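Local coordinates for mosquitocidal toxin (Bacillus sphaericus, PDB 2CB4), which acts as a mosquito-killing toxin whose catalytic domain, the part crystallised here, is an ADP-ribosyltransferase that probably modifies target proteins using NAD, at residues P189-S194 against N211-S216; R193-Y198 against R205-P210. The protein carries 1 engineered substitution. All coordinates share one frame; numbering follows the deposited sequence.

Contact 1: residues P189-S194 against N211-S216; sequences PEFIRS and NFINPS
In this ADP-ribosyltransferase domain, the 3-10 segment 189-191, which leads into strand 192-199, meets Phe212 and Ile213 through Glu190 and Phe191; the two partners lie in the loop that follows the neighbouring strand 202-208. One backbone hydrogen bond ties the two together: Ile213 N gives its hydrogen to Glu190 O at 2.7 Å, lying in the carbonyl plane. The same oxygen is approached by the CA-H of Phe212, with Phe212 CA 3.4 Å from Glu190 O, so a single carbonyl serves two successive residues of the loop.

Beside that bond the Phe212 ring is sandwiched. Its CG is anti to the backbone N (chi1 175°), which puts one ring face against the aliphatic part of Arg193. Arg193 CB sits over the ring centre, 3.7 Å from the centroid, in a CH-pi contact, and the chain runs on across the same face. Ile213 CG2 covers the opposite face nearer the rim, while Phe191 O lies at the edge. Beyond CD the Arg193 chain turns (chi3 77°) and its guanidinium forms a salt bridge with Glu155. The second subunit also takes part: its Phe175 packs on Ile213 and its His144 hydrogen-bonds Asn211 OD1. Where the Arg193 chain reaches the far rim of the ring, Arg193 CD comes to 3.6 Å from Phe212 CE2.

Contact 2: residues R193-Y198 against R205-P210; sequences RSTYEY and RIWINP
Trp207 and Glu197 lie side by side, and the indole NE1 points straight into the carboxylate: Trp207 NE1 donates to Glu197 OE1 at 2.9 Å with an N-H...O angle of 174°. OE1 lies in the indole plane, so the bond should favour this rotation of the ring. A fully extended Glu197 side chain (chi1 175°) carries the acid to the indole N-H, and His199 NE2 and Asn241 ND2 hydrogen-bond its OE2. Next to it Thr195 CG2 rests 3.7 Å from Trp207 CB, and helix 86-92 covers this face through Phe90.

The two segments belong to the antiparallel beta hairpin of strands 192-199 and 202-208. Thr195 and Trp207 make a hydrogen-bonded pair with both bonds at 2.9 Å between the N of each and the O of the other. Ser194 with Ile208 and Tyr196 with Ile206 are non-hydrogen-bonded pairs whose side chains take the other face, where Tyr196 CD1 meets Ile206 CG1 at 3.9 Å.

Packing slackens at partly exposed Arg205. Its CD lies over one face of the indole, toward the rim, and its NE hydrogen-bonds Ser228 OG, but NH1 reaches Glu197 through a water that donates to Glu197 OE1 at 2.7 Å.

Both contacts use strand 192-199 and share Arg193 and Ser194; the Arg193 side chain packs in contact 1 while its backbone carbonyl closes the hydrogen-bonded run of contact 2. Contact 2 is regular sheet, pairing two strands of the hairpin through repeated backbone bonds; contact 1 lies at the open end of the hairpin, where the 3-10 segment leading into one strand meets the loop leaving the other, with mostly aromatic and aliphatic packing. Each is largely buried, but contact 1 reaches a subunit interface, whereas contact 2 has a solvent-linked edge at Arg205. The two also touch directly, since Asn209 ND2 of contact 2 probably hydrogen-bonds Ile192 O of contact 1 at 2.8 Å.

Contact 1: residues P189-S194 against N211-S216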
# COMPACT_ATOMS: atom_id res chain seq x y z
N PRO A 189 13.96 -9.97 -31.09
CA PRO A 189 13.25 -11.00 -31.88
C PRO A 189 13.53 -11.04 -33.38
O PRO A 189 13.34 -12.09 -34.03
CB PRO A 189 11.76 -10.69 -31.59
CG PRO A 189 11.73 -9.27 -31.14
CD PRO A 189 13.02 -9.04 -30.42
N GLU A 190 13.93 -9.92 -33.95
CA GLU A 190 14.21 -9.89 -35.40
C GLU A 190 15.42 -10.75 -35.80
O GLU A 190 15.64 -11.00 -36.97
CB GLU A 190 14.29 -8.45 -35.95
CG GLU A 190 15.46 -7.61 -35.42
CD GLU A 190 15.10 -6.79 -34.21
OE1 GLU A 190 14.13 -7.16 -33.51
OE2 GLU A 190 15.80 -5.78 -33.96
N PHE A 191 16.19 -11.21 -34.82
CA PHE A 191 17.35 -12.08 -35.05
C PHE A 191 17.02 -13.57 -34.84
O PHE A 191 17.91 -14.43 -34.91
CB PHE A 191 18.49 -11.66 -34.12
CG PHE A 191 18.92 -10.24 -34.36
CD1 PHE A 191 19.29 -9.83 -35.66
CD2 PHE A 191 18.89 -9.30 -33.34
CE1 PHE A 191 19.64 -8.51 -35.91
CE2 PHE A 191 19.23 -7.98 -33.59
CZ PHE A 191 19.60 -7.58 -34.89
N ILE A 192 15.75 -13.87 -34.56
CA ILE A 192 15.29 -15.23 -34.32
C ILE A 192 14.48 -15.63 -35.53
O ILE A 192 13.40 -15.08 -35.79
CB ILE A 192 14.49 -15.36 -32.98
CG1 ILE A 192 15.18 -14.54 -31.87
CG2 ILE A 192 14.32 -16.82 -32.60
CD1 ILE A 192 14.43 -14.52 -30.53
N ARG A 193 15.04 -16.54 -36.31
CA ARG A 193 14.41 -16.95 -37.55
C ARG A 193 13.28 -17.95 -37.44
O ARG A 193 12.30 -17.88 -38.17
CB ARG A 193 15.46 -17.48 -38.55
CG ARG A 193 14.81 -17.74 -39.93
CD ARG A 193 15.82 -17.84 -41.03
NE ARG A 193 16.49 -19.13 -40.99
CZ ARG A 193 17.42 -19.52 -41.85
NH1 ARG A 193 17.79 -18.72 -42.83
NH2 ARG A 193 17.99 -20.71 -41.73
N SER A 194 13.44 -18.93 -36.56
CA SER A 194 12.44 -19.96 -36.43
C SER A 194 12.61 -20.70 -35.12
O SER A 194 13.53 -20.43 -34.35
CB SER A 194 12.62 -20.97 -37.59
OG SER A 194 13.88 -21.67 -37.50
N ASN A 211 9.12 -11.82 -39.34
CA ASN A 211 9.81 -10.57 -39.07
C ASN A 211 11.32 -10.73 -38.91
O ASN A 211 12.00 -9.82 -38.48
CB ASN A 211 9.24 -9.90 -37.81
CG ASN A 211 7.73 -9.83 -37.84
OD1 ASN A 211 7.14 -9.50 -38.85
ND2 ASN A 211 7.11 -10.12 -36.72
N PHE A 212 11.82 -11.91 -39.25
CA PHE A 212 13.25 -12.15 -39.17
C PHE A 212 13.95 -11.09 -40.09
O PHE A 212 13.48 -10.78 -41.18
CB PHE A 212 13.55 -13.58 -39.63
CG PHE A 212 15.03 -13.88 -39.69
CD1 PHE A 212 15.81 -13.80 -38.54
CD2 PHE A 212 15.64 -14.18 -40.90
CE1 PHE A 212 17.18 -14.04 -38.59
CE2 PHE A 212 17.02 -14.43 -40.95
CZ PHE A 212 17.78 -14.34 -39.80
N ILE A 213 15.05 -10.54 -39.60
CA ILE A 213 15.82 -9.50 -40.26
C ILE A 213 16.09 -9.71 -41.77
O ILE A 213 16.19 -8.74 -42.51
CB ILE A 213 17.12 -9.28 -39.47
CG1 ILE A 213 17.62 -7.84 -39.60
CG2 ILE A 213 18.15 -10.34 -39.87
CD1 ILE A 213 16.59 -6.81 -39.38
N ASN A 214 16.19 -10.96 -42.23
CA ASN A 214 16.37 -11.27 -43.68
C ASN A 214 15.30 -12.26 -44.14
O ASN A 214 15.55 -13.47 -44.21
CB ASN A 214 17.72 -11.87 -43.98
CG ASN A 214 18.06 -11.83 -45.48
OD1 ASN A 214 19.23 -11.80 -45.85
ND2 ASN A 214 17.03 -11.81 -46.34
N PRO A 215 14.13 -11.74 -44.47
CA PRO A 215 12.99 -12.56 -44.89
C PRO A 215 13.16 -13.39 -46.15
O PRO A 215 12.38 -14.32 -46.39
CB PRO A 215 11.85 -11.53 -45.09
CG PRO A 215 12.41 -10.19 -44.73
CD PRO A 215 13.88 -10.29 -44.61
N SER A 216 14.14 -13.06 -46.97
CA SER A 216 14.35 -13.82 -48.21
C SER A 216 14.93 -15.21 -47.92
O SER A 216 14.89 -16.11 -48.77
CB SER A 216 15.25 -13.06 -49.19
OG SER A 216 16.55 -12.89 -48.66

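Contact 2: residues R193-Y198 against R205-P210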
# COMPACT_ATOMS: atom_id res chain seq x y z
N ARG A 193 15.04 -16.54 -36.31
CA ARG A 193 14.41 -16.95 -37.55
C ARG A 193 13.28 -17.95 -37.44
O ARG A 193 12.30 -17.88 -38.17
CB ARG A 193 15.46 -17.48 -38.55
CG ARG A 193 14.81 -17.74 -39.93
CD ARG A 193 15.82 -17.84 -41.03
NE ARG A 193 16.49 -19.13 -40.99
CZ ARG A 193 17.42 -19.52 -41.85
NH1 ARG A 193 17.79 -18.72 -42.83
NH2 ARG A 193 17.99 -20.71 -41.73
N SER A 194 13.44 -18.93 -36.56
CA SER A 194 12.44 -19.96 -36.43
C SER A 194 12.61 -20.70 -35.12
O SER A 194 13.53 -20.43 -34.35
CB SER A 194 12.62 -20.97 -37.59
OG SER A 194 13.88 -21.67 -37.50
N THR A 195 11.76 -21.68 -34.90
CA THR A 195 11.90 -22.53 -33.73
C THR A 195 11.22 -23.87 -33.98
O THR A 195 10.26 -23.96 -34.74
CB THR A 195 11.40 -21.88 -32.40
OG1 THR A 195 11.90 -22.65 -31.29
CG2 THR A 195 9.87 -21.82 -32.32
N TYR A 196 11.76 -24.91 -33.37
CA TYR A 196 11.16 -26.23 -33.44
C TYR A 196 10.42 -26.38 -32.12
O TYR A 196 10.99 -26.14 -31.05
CB TYR A 196 12.22 -27.33 -33.39
CG TYR A 196 12.96 -27.53 -34.65
CD1 TYR A 196 12.49 -27.02 -35.85
CD2 TYR A 196 14.16 -28.22 -34.66
CE1 TYR A 196 13.19 -27.20 -37.03
CE2 TYR A 196 14.86 -28.43 -35.83
CZ TYR A 196 14.37 -27.91 -37.02
OH TYR A 196 15.09 -28.11 -38.17
N GLU A 197 9.17 -26.84 -32.18
CA GLU A 197 8.41 -27.12 -30.97
C GLU A 197 8.46 -28.64 -30.77
O GLU A 197 7.97 -29.40 -31.60
CB GLU A 197 6.96 -26.67 -31.13
CG GLU A 197 6.10 -27.04 -29.96
CD GLU A 197 4.72 -26.42 -30.03
OE1 GLU A 197 4.47 -25.56 -30.90
OE2 GLU A 197 3.88 -26.81 -29.21
N TYR A 198 9.05 -29.07 -29.66
CA TYR A 198 9.13 -30.52 -29.35
C TYR A 198 8.18 -30.86 -28.22
O TYR A 198 8.08 -30.09 -27.25
CB TYR A 198 10.53 -30.88 -28.80
CG TYR A 198 11.66 -30.79 -29.80
CD1 TYR A 198 12.00 -31.88 -30.59
CD2 TYR A 198 12.44 -29.63 -29.92
CE1 TYR A 198 13.05 -31.82 -31.51
CE2 TYR A 198 13.53 -29.57 -30.82
CZ TYR A 198 13.83 -30.68 -31.61
OH TYR A 198 14.89 -30.65 -32.51
N ARG A 205 5.93 -29.24 -34.54
CA ARG A 205 5.69 -28.05 -35.32
C ARG A 205 6.94 -27.24 -35.53
O ARG A 205 7.81 -27.20 -34.67
CB ARG A 205 4.66 -27.19 -34.60
CG ARG A 205 4.31 -25.91 -35.29
CD ARG A 205 2.96 -25.45 -34.78
NE ARG A 205 1.86 -26.15 -35.43
CZ ARG A 205 0.74 -26.54 -34.82
NH1 ARG A 205 0.56 -26.31 -33.53
NH2 ARG A 205 -0.20 -27.18 -35.51
N ILE A 206 6.99 -26.57 -36.68
CA ILE A 206 8.09 -25.69 -37.04
C ILE A 206 7.47 -24.31 -37.20
O ILE A 206 6.53 -24.14 -37.97
CB ILE A 206 8.78 -26.10 -38.36
CG1 ILE A 206 9.40 -27.49 -38.20
CG2 ILE A 206 9.88 -25.07 -38.75
CD1 ILE A 206 9.74 -28.18 -39.50
N TRP A 207 7.98 -23.35 -36.44
CA TRP A 207 7.49 -21.97 -36.45
C TRP A 207 8.49 -21.09 -37.18
O TRP A 207 9.69 -21.14 -36.91
CB TRP A 207 7.41 -21.44 -35.02
CG TRP A 207 6.33 -22.07 -34.20
CD1 TRP A 207 6.44 -23.18 -33.36
CD2 TRP A 207 4.99 -21.60 -34.08
NE1 TRP A 207 5.23 -23.43 -32.77
CE2 TRP A 207 4.32 -22.48 -33.19
CE3 TRP A 207 4.27 -20.55 -34.67
CZ2 TRP A 207 2.97 -22.32 -32.87
CZ3 TRP A 207 2.93 -20.40 -34.34
CH2 TRP A 207 2.30 -21.27 -33.43
N ILE A 208 7.98 -20.27 -38.09
CA ILE A 208 8.78 -19.32 -38.84
C ILE A 208 8.45 -17.92 -38.33
O ILE A 208 7.28 -17.60 -38.17
CB ILE A 208 8.46 -19.37 -40.35
CG1 ILE A 208 8.52 -20.81 -40.89
CG2 ILE A 208 9.39 -18.45 -41.13
CD1 ILE A 208 9.87 -21.41 -40.78
N ASN A 209 9.47 -17.10 -38.08
CA ASN A 209 9.27 -15.72 -37.64
C ASN A 209 9.31 -14.87 -38.92
O ASN A 209 10.38 -14.66 -39.48
CB ASN A 209 10.42 -15.28 -36.72
CG ASN A 209 10.26 -13.86 -36.23
OD1 ASN A 209 9.25 -13.21 -36.49
ND2 ASN A 209 11.23 -13.39 -35.47
N PRO A 210 8.16 -14.40 -39.40
CA PRO A 210 8.11 -13.61 -40.65
C PRO A 210 8.89 -12.28 -40.56
O PRO A 210 9.21 -11.69 -41.58
CB PRO A 210 6.61 -13.31 -40.84
CG PRO A 210 5.91 -14.30 -39.96
CD PRO A 210 6.83 -14.51 -38.78
O HOH W 1 1.78 -25.54 -31.47